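Long-range contacts in salmonella plasmid virulence: SpvB (Salmonella typhimurium, PDB 6P0X), which probably transfers ADP-ribose from NAD(+) to an arginine of host actin, preventing filament assembly, and is represented here by its N-terminal domain: residues H165-L170 with Y274-E279; W169-S174 with I182-L187; S206-L211 with F278-H283; N262-R267 with L282-R287. One frame throughout, in Å; residues are numbered along the deposited sequence.

Contact 1: residues H165-L170 with Y274-E279; sequences HTAQWL and YNYGFE. With AKR (acrylic acid), chain C; GOL (glycerol), chain H.
Ala167 and Tyr276 mark the closest approach of the two backbones, their CA atoms 6.4 Å apart, where 165-170 turns a corner at a classic beta bulge, Ala167 and Gln168 both facing Leu157, and 274-279 makes a type I beta turn from Tyr274 to Gly277. The methyl of Ala167 sits over one face of the Tyr276 ring in a CH-pi contact, CB lying 3.5 Å from the ring centroid; Asn275 OD1 lies over the opposite face. The Phe278 ring meets the same methyl obliquely, its CZ 4.0 Å from Ala167 CB. Gln168, extended beyond CG (chi2 179°), carries its amide to the phenol end of the same tyrosine. NE2 donates to Tyr276 OH at 2.9 Å in a nearly straight bond (164°) that stays in the amide plane, while the amide stands perpendicular to the ring. The same NE2 donates to a carboxyl oxygen of acrylic acid, 3.2 Å from NE2 to O, and the two acceptors together fix the flip of the amide. Tyr276 CE2 flanks the vinyl end of that ligand, and Tyr67 OH bonds to Tyr276 O. At the other end, a glycerol links His165 ND1 to Gly277 O. In the fold, the loop joining strands 271-273 and 280-282 thus leans on strand 165-175, which pairs with strands 55-58 and 156-159.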
# COMPACT_ATOMS: atom_id res chain seq x y z
N HIS A 165 -2.47 -13.04 11.62
CA HIS A 165 -1.27 -12.38 12.14
C HIS A 165 -0.81 -11.35 11.12
O HIS A 165 -0.02 -11.65 10.23
CB HIS A 165 -0.18 -13.39 12.44
CG HIS A 165 -0.49 -14.33 13.56
ND1 HIS A 165 0.44 -15.18 14.11
CD2 HIS A 165 -1.64 -14.55 14.24
CE1 HIS A 165 -0.11 -15.89 15.07
NE2 HIS A 165 -1.38 -15.53 15.17
N THR A 166 -1.31 -10.12 11.25
CA THR A 166 -0.95 -9.05 10.33
C THR A 166 0.08 -8.14 10.98
O THR A 166 -0.12 -7.66 12.10
CB THR A 166 -2.18 -8.26 9.90
OG1 THR A 166 -2.99 -9.07 9.04
CG2 THR A 166 -1.77 -6.99 9.16
N ALA A 167 1.18 -7.91 10.27
CA ALA A 167 2.23 -7.00 10.70
C ALA A 167 2.01 -5.58 10.20
O ALA A 167 2.41 -4.62 10.88
CB ALA A 167 3.59 -7.51 10.21
N GLN A 168 1.40 -5.43 9.03
CA GLN A 168 1.21 -4.13 8.41
C GLN A 168 -0.15 -4.07 7.73
O GLN A 168 -0.47 -4.94 6.92
CB GLN A 168 2.32 -3.86 7.38
CG GLN A 168 3.63 -3.41 7.98
CD GLN A 168 4.68 -3.18 6.92
OE1 GLN A 168 4.36 -3.12 5.73
NE2 GLN A 168 5.93 -3.07 7.34
N TRP A 169 -0.93 -3.05 8.07
CA TRP A 169 -2.17 -2.73 7.36
C TRP A 169 -1.86 -1.55 6.44
O TRP A 169 -1.58 -0.44 6.92
CB TRP A 169 -3.30 -2.39 8.32
CG TRP A 169 -3.68 -3.50 9.26
CD1 TRP A 169 -4.74 -4.36 9.12
CD2 TRP A 169 -3.02 -3.87 10.48
NE1 TRP A 169 -4.78 -5.23 10.18
CE2 TRP A 169 -3.74 -4.95 11.02
CE3 TRP A 169 -1.90 -3.38 11.16
CZ2 TRP A 169 -3.36 -5.56 12.22
CZ3 TRP A 169 -1.53 -3.99 12.34
CH2 TRP A 169 -2.26 -5.07 12.86
N LEU A 170 -1.91 -1.79 5.13
CA LEU A 170 -1.58 -0.78 4.14
C LEU A 170 -2.82 0.02 3.77
O LEU A 170 -3.92 -0.54 3.69
CB LEU A 170 -0.99 -1.44 2.89
CG LEU A 170 0.12 -2.46 3.13
CD1 LEU A 170 0.59 -3.07 1.82
CD2 LEU A 170 1.29 -1.83 3.87
N TYR A 274 12.78 -10.79 8.56
CA TYR A 274 12.26 -11.67 9.59
C TYR A 274 11.86 -11.00 10.90
O TYR A 274 11.51 -11.72 11.84
CB TYR A 274 13.30 -12.76 9.92
CG TYR A 274 13.69 -13.65 8.77
CD1 TYR A 274 12.92 -14.75 8.43
CD2 TYR A 274 14.84 -13.41 8.04
CE1 TYR A 274 13.28 -15.58 7.39
CE2 TYR A 274 15.22 -14.23 7.00
CZ TYR A 274 14.43 -15.31 6.67
OH TYR A 274 14.80 -16.14 5.63
N ASN A 275 11.91 -9.67 11.02
CA ASN A 275 11.67 -9.09 12.34
C ASN A 275 10.20 -9.12 12.75
O ASN A 275 9.88 -8.73 13.87
CB ASN A 275 12.22 -7.67 12.44
CG ASN A 275 11.52 -6.68 11.55
OD1 ASN A 275 10.72 -7.05 10.69
ND2 ASN A 275 11.88 -5.42 11.69
N TYR A 276 9.29 -9.53 11.86
CA TYR A 276 7.89 -9.68 12.24
C TYR A 276 7.52 -11.08 12.70
O TYR A 276 6.36 -11.33 13.04
CB TYR A 276 6.97 -9.28 11.08
CG TYR A 276 6.93 -7.79 10.82
CD1 TYR A 276 6.53 -6.90 11.81
CD2 TYR A 276 7.27 -7.28 9.57
CE1 TYR A 276 6.48 -5.54 11.57
CE2 TYR A 276 7.22 -5.92 9.32
CZ TYR A 276 6.82 -5.05 10.32
OH TYR A 276 6.78 -3.70 10.07
N GLY A 277 8.46 -12.02 12.69
CA GLY A 277 8.17 -13.37 13.13
C GLY A 277 7.83 -14.35 12.02
O GLY A 277 7.52 -15.51 12.32
N PHE A 278 7.83 -13.90 10.77
CA PHE A 278 7.65 -14.78 9.62
C PHE A 278 8.48 -14.22 8.47
O PHE A 278 8.90 -13.06 8.49
CB PHE A 278 6.17 -14.92 9.23
CG PHE A 278 5.47 -13.60 9.00
CD1 PHE A 278 5.46 -13.01 7.75
CD2 PHE A 278 4.81 -12.96 10.04
CE1 PHE A 278 4.81 -11.80 7.53
CE2 PHE A 278 4.16 -11.75 9.83
CZ PHE A 278 4.16 -11.17 8.58
N GLU A 279 8.71 -15.06 7.47
CA GLU A 279 9.56 -14.68 6.35
C GLU A 279 8.82 -13.75 5.40
O GLU A 279 7.65 -13.97 5.07
CB GLU A 279 10.05 -15.92 5.60
CG GLU A 279 10.88 -15.62 4.35
CD GLU A 279 11.72 -16.81 3.87
OE1 GLU A 279 12.65 -16.60 3.05
OE2 GLU A 279 11.43 -17.95 4.29
CA AKR C . 8.82 -5.51 5.67
CB AKR C . 9.52 -5.37 6.78
C AKR C . 8.48 -4.28 4.84
O AKR C . 8.48 -3.16 5.40
OXT AKR C . 8.20 -4.39 3.60
C1 GOL H . 3.93 -16.99 14.75
O1 GOL H . 4.94 -17.77 15.32
C2 GOL H . 4.44 -15.52 14.68
O2 GOL H . 5.79 -15.40 14.96
C3 GOL H . 4.10 -15.03 13.25
O3 GOL H . 2.72 -15.20 13.07

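Contact 2: residues W169-S174 with I182-L187; sequences WLVEES and IYYSYL
Near-identical first torsions, with CG opposite the carbonyl carbon in Tyr184 (chi1 -60°) and Tyr186 (chi1 -56°), send both rings across to Val171 and Leu170. The setting is the antiparallel beta hairpin of strands 165-175 and 181-188. Near its turn, Ser174 and Ile182 form a hydrogen-bonded pair with two reciprocal backbone bonds, and Glu173 and Tyr183 follow as a non-hydrogen-bonded pair. Tyr184 N then donates almost straight to Glu172 O (3.0 Å, 176°), although the donor N stands above the carbonyl plane of Glu172. Beyond this point the strands splay, the CA atoms of Leu170 and Tyr186 lying 9.0 Å apart, and the tyrosine side chains span the wider separation. Leu170 CD1 rests over the Tyr186 ring, 3.8 Å from its centroid, and Val171 CG1 covers a face of Tyr184 at 4.2 Å from the centroid. On the strand's other flank, Glu172 and Glu173 both face Leu148 in a classic beta bulge. A water joins Glu172 OE2, also bonded to Thr152, to the Tyr183 hydroxyl; another joins Tyr184 OH to Ser174 OG, which is held too by His147. Tyr186 OH, bonded as well to Thr53 of an acrylic acid pocket, donates to Val171 O at 2.7 Å, lying in the carbonyl plane.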
# COMPACT_ATOMS: atom_id res chain seq x y z
N TRP A 169 -0.93 -3.05 8.07
CA TRP A 169 -2.17 -2.73 7.36
C TRP A 169 -1.86 -1.55 6.44
O TRP A 169 -1.58 -0.44 6.92
CB TRP A 169 -3.30 -2.39 8.32
CG TRP A 169 -3.68 -3.50 9.26
CD1 TRP A 169 -4.74 -4.36 9.12
CD2 TRP A 169 -3.02 -3.87 10.48
NE1 TRP A 169 -4.78 -5.23 10.18
CE2 TRP A 169 -3.74 -4.95 11.02
CE3 TRP A 169 -1.90 -3.38 11.16
CZ2 TRP A 169 -3.36 -5.56 12.22
CZ3 TRP A 169 -1.53 -3.99 12.34
CH2 TRP A 169 -2.26 -5.07 12.86
N LEU A 170 -1.91 -1.79 5.13
CA LEU A 170 -1.58 -0.78 4.14
C LEU A 170 -2.82 0.02 3.77
O LEU A 170 -3.92 -0.54 3.69
CB LEU A 170 -0.99 -1.44 2.89
CG LEU A 170 0.12 -2.46 3.13
CD1 LEU A 170 0.59 -3.07 1.82
CD2 LEU A 170 1.29 -1.83 3.87
N VAL A 171 -2.64 1.32 3.53
CA VAL A 171 -3.78 2.16 3.17
C VAL A 171 -4.41 1.62 1.90
O VAL A 171 -3.73 1.35 0.90
CB VAL A 171 -3.36 3.63 3.03
CG1 VAL A 171 -2.31 3.82 1.93
CG2 VAL A 171 -4.58 4.50 2.74
N GLU A 172 -5.72 1.41 1.95
CA GLU A 172 -6.43 0.79 0.85
C GLU A 172 -7.46 1.71 0.21
O GLU A 172 -7.69 1.60 -1.00
CB GLU A 172 -7.12 -0.50 1.32
CG GLU A 172 -7.35 -1.51 0.20
CD GLU A 172 -7.83 -2.85 0.72
OE1 GLU A 172 -7.98 -2.99 1.95
OE2 GLU A 172 -8.06 -3.76 -0.10
N GLU A 173 -8.08 2.60 0.98
CA GLU A 173 -8.98 3.56 0.35
C GLU A 173 -9.02 4.85 1.16
O GLU A 173 -9.01 4.81 2.39
CB GLU A 173 -10.40 2.99 0.19
CG GLU A 173 -11.36 3.96 -0.48
CD GLU A 173 -12.79 3.44 -0.53
OE1 GLU A 173 -13.65 4.14 -1.12
OE2 GLU A 173 -13.05 2.35 0.02
N SER A 174 -9.07 5.98 0.46
CA SER A 174 -9.19 7.29 1.07
C SER A 174 -10.35 8.04 0.44
O SER A 174 -10.57 7.93 -0.77
CB SER A 174 -7.90 8.10 0.92
OG SER A 174 -6.78 7.35 1.34
N ILE A 182 -9.58 7.62 -3.46
CA ILE A 182 -8.34 7.02 -3.96
C ILE A 182 -8.32 5.57 -3.50
O ILE A 182 -8.52 5.29 -2.31
CB ILE A 182 -7.09 7.75 -3.45
CG1 ILE A 182 -7.08 9.21 -3.91
CG2 ILE A 182 -5.84 7.06 -3.96
CD1 ILE A 182 -5.93 10.00 -3.32
N TYR A 183 -8.08 4.65 -4.43
CA TYR A 183 -8.10 3.22 -4.15
C TYR A 183 -6.74 2.62 -4.50
O TYR A 183 -6.26 2.77 -5.63
CB TYR A 183 -9.22 2.52 -4.94
CG TYR A 183 -9.22 1.02 -4.84
CD1 TYR A 183 -9.28 0.38 -3.61
CD2 TYR A 183 -9.18 0.22 -5.98
CE1 TYR A 183 -9.30 -1.00 -3.51
CE2 TYR A 183 -9.19 -1.16 -5.90
CZ TYR A 183 -9.25 -1.76 -4.66
OH TYR A 183 -9.26 -3.14 -4.57
N TYR A 184 -6.13 1.93 -3.54
CA TYR A 184 -4.81 1.34 -3.68
C TYR A 184 -4.93 -0.17 -3.86
O TYR A 184 -5.64 -0.83 -3.09
CB TYR A 184 -3.94 1.65 -2.46
CG TYR A 184 -3.72 3.13 -2.22
CD1 TYR A 184 -4.67 3.89 -1.54
CD2 TYR A 184 -2.57 3.77 -2.67
CE1 TYR A 184 -4.48 5.23 -1.31
CE2 TYR A 184 -2.38 5.12 -2.45
CZ TYR A 184 -3.34 5.85 -1.77
OH TYR A 184 -3.15 7.19 -1.54
N SER A 185 -4.25 -0.70 -4.87
CA SER A 185 -4.20 -2.14 -5.13
C SER A 185 -2.78 -2.64 -4.93
O SER A 185 -1.82 -1.98 -5.32
CB SER A 185 -4.68 -2.48 -6.54
OG SER A 185 -5.92 -1.87 -6.84
N TYR A 186 -2.65 -3.82 -4.32
CA TYR A 186 -1.35 -4.42 -4.07
C TYR A 186 -1.31 -5.83 -4.63
O TYR A 186 -2.32 -6.53 -4.68
CB TYR A 186 -1.04 -4.45 -2.57
CG TYR A 186 -1.09 -3.09 -1.90
CD1 TYR A 186 -2.28 -2.61 -1.35
CD2 TYR A 186 0.03 -2.28 -1.82
CE1 TYR A 186 -2.34 -1.37 -0.75
CE2 TYR A 186 -0.02 -1.04 -1.22
CZ TYR A 186 -1.21 -0.59 -0.68
OH TYR A 186 -1.27 0.65 -0.07
N LEU A 187 -0.12 -6.23 -5.06
CA LEU A 187 0.13 -7.57 -5.59
C LEU A 187 0.92 -8.39 -4.58
O LEU A 187 1.89 -7.90 -4.00
CB LEU A 187 0.90 -7.49 -6.91
CG LEU A 187 0.14 -6.90 -8.10
CD1 LEU A 187 1.09 -6.65 -9.26
CD2 LEU A 187 -0.99 -7.82 -8.50
O HOH W 1 -9.59 -4.29 -2.40
O HOH W 2 -4.47 8.39 0.41

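Contact 3: residues S206-L211 with F278-H283. With AKR (acrylic acid), chain D.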
# COMPACT_ATOMS: atom_id res chain seq x y z
N SER A 206 4.99 -15.68 -0.27
CA SER A 206 3.75 -15.01 -0.64
C SER A 206 3.38 -13.86 0.29
O SER A 206 2.33 -13.23 0.09
CB SER A 206 2.60 -16.02 -0.68
OG SER A 206 2.25 -16.45 0.62
N ALA A 207 4.20 -13.56 1.30
CA ALA A 207 3.80 -12.57 2.30
C ALA A 207 3.89 -11.15 1.77
O ALA A 207 3.02 -10.32 2.07
CB ALA A 207 4.66 -12.72 3.55
N MET A 208 4.91 -10.84 0.98
CA MET A 208 5.18 -9.46 0.59
C MET A 208 4.05 -8.89 -0.26
O MET A 208 3.38 -9.60 -1.02
CB MET A 208 6.51 -9.38 -0.17
CG MET A 208 6.88 -7.98 -0.66
SD MET A 208 7.04 -6.79 0.70
CE MET A 208 7.33 -5.27 -0.21
N ARG A 209 3.81 -7.59 -0.09
CA ARG A 209 2.81 -6.85 -0.85
C ARG A 209 3.50 -5.70 -1.57
O ARG A 209 4.16 -4.87 -0.94
CB ARG A 209 1.71 -6.32 0.07
CG ARG A 209 0.88 -7.40 0.74
CD ARG A 209 0.25 -8.31 -0.30
NE ARG A 209 -0.76 -9.19 0.28
CZ ARG A 209 -0.56 -10.49 0.51
NH1 ARG A 209 0.61 -11.04 0.22
NH2 ARG A 209 -1.52 -11.23 1.04
N TYR A 210 3.36 -5.66 -2.89
CA TYR A 210 3.91 -4.58 -3.70
C TYR A 210 2.80 -3.65 -4.15
O TYR A 210 1.74 -4.10 -4.59
CB TYR A 210 4.62 -5.13 -4.94
CG TYR A 210 5.82 -5.99 -4.65
CD1 TYR A 210 7.06 -5.42 -4.41
CD2 TYR A 210 5.71 -7.38 -4.61
CE1 TYR A 210 8.16 -6.21 -4.15
CE2 TYR A 210 6.80 -8.17 -4.35
CZ TYR A 210 8.03 -7.58 -4.12
OH TYR A 210 9.12 -8.38 -3.85
N LEU A 211 3.06 -2.34 -4.05
CA LEU A 211 2.12 -1.36 -4.59
C LEU A 211 2.01 -1.54 -6.09
O LEU A 211 3.03 -1.58 -6.80
CB LEU A 211 2.56 0.06 -4.24
CG LEU A 211 1.69 1.16 -4.84
CD1 LEU A 211 0.24 1.03 -4.38
CD2 LEU A 211 2.23 2.54 -4.48
N PHE A 278 7.83 -13.90 10.77
CA PHE A 278 7.65 -14.78 9.62
C PHE A 278 8.48 -14.22 8.47
O PHE A 278 8.90 -13.06 8.49
CB PHE A 278 6.17 -14.92 9.23
CG PHE A 278 5.47 -13.60 9.00
CD1 PHE A 278 5.46 -13.01 7.75
CD2 PHE A 278 4.81 -12.96 10.04
CE1 PHE A 278 4.81 -11.80 7.53
CE2 PHE A 278 4.16 -11.75 9.83
CZ PHE A 278 4.16 -11.17 8.58
N GLU A 279 8.71 -15.06 7.47
CA GLU A 279 9.56 -14.68 6.35
C GLU A 279 8.82 -13.75 5.40
O GLU A 279 7.65 -13.97 5.07
CB GLU A 279 10.05 -15.92 5.60
CG GLU A 279 10.88 -15.62 4.35
CD GLU A 279 11.72 -16.81 3.87
OE1 GLU A 279 12.65 -16.60 3.05
OE2 GLU A 279 11.43 -17.95 4.29
N ILE A 280 9.50 -12.69 4.99
CA ILE A 280 9.02 -11.78 3.96
C ILE A 280 10.13 -11.69 2.92
O ILE A 280 11.16 -11.04 3.16
CB ILE A 280 8.67 -10.39 4.51
CG1 ILE A 280 7.60 -10.50 5.59
CG2 ILE A 280 8.22 -9.47 3.39
CD1 ILE A 280 7.20 -9.16 6.18
N ARG A 281 9.95 -12.35 1.78
CA ARG A 281 10.98 -12.42 0.75
C ARG A 281 10.62 -11.48 -0.39
O ARG A 281 9.45 -11.37 -0.77
CB ARG A 281 11.13 -13.85 0.24
CG ARG A 281 12.30 -14.07 -0.71
CD ARG A 281 12.83 -15.49 -0.60
NE ARG A 281 14.04 -15.71 -1.39
CZ ARG A 281 15.27 -15.36 -1.00
NH1 ARG A 281 15.45 -14.75 0.16
NH2 ARG A 281 16.31 -15.61 -1.79
N LEU A 282 11.63 -10.79 -0.93
CA LEU A 282 11.43 -9.84 -2.02
C LEU A 282 12.17 -10.33 -3.25
O LEU A 282 13.39 -10.49 -3.23
CB LEU A 282 11.91 -8.44 -1.63
CG LEU A 282 10.92 -7.58 -0.83
CD1 LEU A 282 10.94 -7.97 0.64
CD2 LEU A 282 11.21 -6.10 -1.02
N HIS A 283 11.42 -10.54 -4.34
CA HIS A 283 11.99 -10.94 -5.62
C HIS A 283 11.85 -9.87 -6.68
O HIS A 283 12.37 -10.05 -7.79
CB HIS A 283 11.32 -12.23 -6.12
CG HIS A 283 11.70 -13.46 -5.35
ND1 HIS A 283 12.95 -14.03 -5.44
CD2 HIS A 283 10.98 -14.24 -4.51
CE1 HIS A 283 12.99 -15.11 -4.67
NE2 HIS A 283 11.81 -15.26 -4.09
CA AKR D . 3.86 -1.86 0.27
CB AKR D . 4.60 -2.69 0.97
C AKR D . 4.16 -0.36 0.30
O AKR D . 3.87 0.32 1.32
OXT AKR D . 4.70 0.18 -0.70
O HOH W 3 7.22 -12.55 0.41
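The Tyr210 ring carries Met208 CG on one face, 3.6 Å above its plane, and is met at steep angles by the rings of Tyr245 and Trp264, while its hydroxyl reaches over to the other segment, with OH 3.3 Å from Leu282 CA. The Arg209 guanidinium has Ser206 at its edge: NH1 donates to Ser206 O at 2.8 Å, in the plane of both groups, and so ties the bend at 206-208 to the first residue of strand 209-211. Met208 is the main apolar link. Its CG points directly opposite the backbone N (chi1 179°), and a bend at chi2 (60°) then carries the thioether across the side chains of strand 280-282, at about a right angle to Ile280. SD comes 4.0 Å from Ile280 CG2, CE comes 4.0 Å from Leu282 CD2, and CE also borders the vinyl end of an acrylic acid. Ala207 CB lies against Glu279 O, 3.6 Å away, and obliquely beside Phe278. One water takes the Met208 N-H and donates to Arg281 O, connecting the two backbones. Glu189, outside both segments, bonds to Tyr210 OH and to His283 N. Methyl and thioether groups impose little direction on one another, which implies that shape sets the fit here while the water and Glu189 supply the directed polar links.

Contact 4: residues N262-R267 with L282-R287; sequences NSWLAR and LHRLCR
Leu265 O is gripped by Arg284 NH2, at 2.9 Å, and by a water that also accepts from Leu285 N. The arginine donor stands far above the carbonyl plane, 67° out of it, although the oxygen lies in the plane of the guanidinium. The same guanidinium lies flat on the Trp264 indole, centres 3.6 Å apart and planes at 12°, with His283 CB over its opposite face. A bend at chi2 folds the chain back, so that CD too sits over the five-membered ring. Glu189 pairs with Arg284 NE, and Asn190 accepts from Trp264 NE1, so both partners of the stack are fixed at their rims. Arg267 binds back to the other loop: its N donates to His283 O at 2.8 Å and its NH1, at a bent angle (131°), to Arg284 O at 3.0 Å, while Leu285 CD2 covers a face of its guanidinium, whose NE is paired with Asp269. The Arg287 guanidinium has Leu265 CD1 over one face and Leu285 CD1 over the opposite one, and its NH1 forms a salt bridge with Glu315. Three guanidinium groups, each with a carboxylate of its own, thus knit two irregular loops flanking the 271-273/280-282 hairpin, around a classic arginine-tryptophan cation-pi stack.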
# COMPACT_ATOMS: atom_id res chain seq x y z
N ASN A 262 2.89 -10.45 -19.50
CA ASN A 262 3.94 -11.33 -18.99
C ASN A 262 3.99 -11.27 -17.47
O ASN A 262 3.31 -10.46 -16.83
CB ASN A 262 5.30 -10.93 -19.57
CG ASN A 262 5.33 -10.96 -21.08
OD1 ASN A 262 5.02 -9.97 -21.74
ND2 ASN A 262 5.71 -12.11 -21.64
N SER A 263 4.81 -12.13 -16.90
CA SER A 263 5.03 -12.17 -15.46
C SER A 263 6.17 -11.22 -15.09
O SER A 263 7.04 -10.91 -15.91
CB SER A 263 5.34 -13.59 -15.00
OG SER A 263 6.50 -14.10 -15.65
N TRP A 264 6.16 -10.77 -13.84
CA TRP A 264 7.16 -9.80 -13.42
C TRP A 264 8.54 -10.44 -13.31
O TRP A 264 8.68 -11.65 -13.12
CB TRP A 264 6.76 -9.15 -12.08
CG TRP A 264 6.27 -10.07 -11.00
CD1 TRP A 264 6.37 -11.44 -10.95
CD2 TRP A 264 5.60 -9.68 -9.80
NE1 TRP A 264 5.79 -11.91 -9.79
CE2 TRP A 264 5.31 -10.85 -9.07
CE3 TRP A 264 5.21 -8.44 -9.27
CZ2 TRP A 264 4.66 -10.82 -7.84
CZ3 TRP A 264 4.55 -8.41 -8.05
CH2 TRP A 264 4.29 -9.59 -7.35
N LEU A 265 9.56 -9.60 -13.44
CA LEU A 265 10.93 -10.09 -13.45
C LEU A 265 11.39 -10.48 -12.05
O LEU A 265 10.89 -9.97 -11.05
CB LEU A 265 11.87 -9.01 -14.02
CG LEU A 265 11.68 -8.63 -15.48
CD1 LEU A 265 12.54 -7.42 -15.83
CD2 LEU A 265 12.03 -9.80 -16.38
N ALA A 266 12.37 -11.37 -12.00
CA ALA A 266 12.99 -11.78 -10.75
C ALA A 266 14.33 -11.07 -10.64
O ALA A 266 15.15 -11.12 -11.56
CB ALA A 266 13.19 -13.30 -10.70
N ARG A 267 14.55 -10.40 -9.51
CA ARG A 267 15.75 -9.60 -9.33
C ARG A 267 16.96 -10.49 -9.03
O ARG A 267 16.83 -11.65 -8.64
CB ARG A 267 15.57 -8.59 -8.19
CG ARG A 267 15.27 -9.23 -6.85
CD ARG A 267 14.75 -8.20 -5.85
NE ARG A 267 15.78 -7.24 -5.46
CZ ARG A 267 15.53 -6.10 -4.83
NH1 ARG A 267 14.28 -5.77 -4.52
NH2 ARG A 267 16.53 -5.29 -4.50
N LEU A 282 11.63 -10.79 -0.93
CA LEU A 282 11.43 -9.84 -2.02
C LEU A 282 12.17 -10.33 -3.25
O LEU A 282 13.39 -10.49 -3.23
CB LEU A 282 11.91 -8.44 -1.63
CG LEU A 282 10.92 -7.58 -0.83
CD1 LEU A 282 10.94 -7.97 0.64
CD2 LEU A 282 11.21 -6.10 -1.02
N HIS A 283 11.42 -10.54 -4.34
CA HIS A 283 11.99 -10.94 -5.62
C HIS A 283 11.85 -9.87 -6.68
O HIS A 283 12.37 -10.05 -7.79
CB HIS A 283 11.32 -12.23 -6.12
CG HIS A 283 11.70 -13.46 -5.35
ND1 HIS A 283 12.95 -14.03 -5.44
CD2 HIS A 283 10.98 -14.24 -4.51
CE1 HIS A 283 12.99 -15.11 -4.67
NE2 HIS A 283 11.81 -15.26 -4.09
N ARG A 284 11.17 -8.77 -6.39
CA ARG A 284 10.76 -7.83 -7.42
C ARG A 284 11.44 -6.48 -7.25
O ARG A 284 11.81 -6.08 -6.14
CB ARG A 284 9.23 -7.64 -7.42
CG ARG A 284 8.44 -8.94 -7.40
CD ARG A 284 8.93 -9.92 -8.45
NE ARG A 284 8.54 -11.29 -8.12
CZ ARG A 284 8.81 -12.35 -8.87
NH1 ARG A 284 8.41 -13.56 -8.49
NH2 ARG A 284 9.47 -12.22 -10.02
N LEU A 285 11.60 -5.80 -8.38
CA LEU A 285 12.06 -4.42 -8.45
C LEU A 285 11.07 -3.64 -9.31
O LEU A 285 10.72 -4.09 -10.40
CB LEU A 285 13.45 -4.30 -9.06
CG LEU A 285 14.69 -4.58 -8.22
CD1 LEU A 285 15.85 -4.88 -9.14
CD2 LEU A 285 15.00 -3.39 -7.33
N CYS A 286 10.63 -2.49 -8.82
CA CYS A 286 9.78 -1.64 -9.64
C CYS A 286 10.61 -1.05 -10.77
O CYS A 286 11.57 -0.32 -10.54
CB CYS A 286 9.14 -0.53 -8.80
SG CYS A 286 8.18 0.63 -9.80
N ARG A 287 10.24 -1.39 -12.00
CA ARG A 287 10.97 -0.92 -13.16
C ARG A 287 10.42 0.38 -13.73
O ARG A 287 11.16 1.14 -14.36
CB ARG A 287 10.98 -1.98 -14.27
CG ARG A 287 11.32 -3.38 -13.79
CD ARG A 287 12.64 -3.41 -13.04
NE ARG A 287 12.83 -4.68 -12.35
CZ ARG A 287 13.77 -5.58 -12.67
NH1 ARG A 287 14.61 -5.34 -13.66
NH2 ARG A 287 13.86 -6.71 -11.98
O HOH W 4 10.93 -7.27 -10.77
O HOH W 5 15.66 -8.51 -12.69
O HOH W 6 14.87 -13.48 -7.36

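In the fold
Along the chain, contact 2 closes the hairpin of strands 165-175 and 181-188 before contacts 3 and 4 open, while contact 1 starts from strand 165-175 and shares Phe278 and Glu279 with contact 3. Contacts 1 and 3 have centres about 10 Å apart, and contacts 3 and 4, sharing Leu282 and His283, about 12 Å; contacts 1 and 4 are farthest apart, at about 21 Å. Strand 209-211 pairs with 181-188, which joins contacts 2 and 3. The 271-273/280-282 hairpin of this N-terminal domain thus packs on strand 165-175 through contact 1 and on 206-211 through contact 3, while contact 4 joins the loops on either side of it in the chain. Contacts 1 to 3 contribute residues to the two acrylic acid pockets.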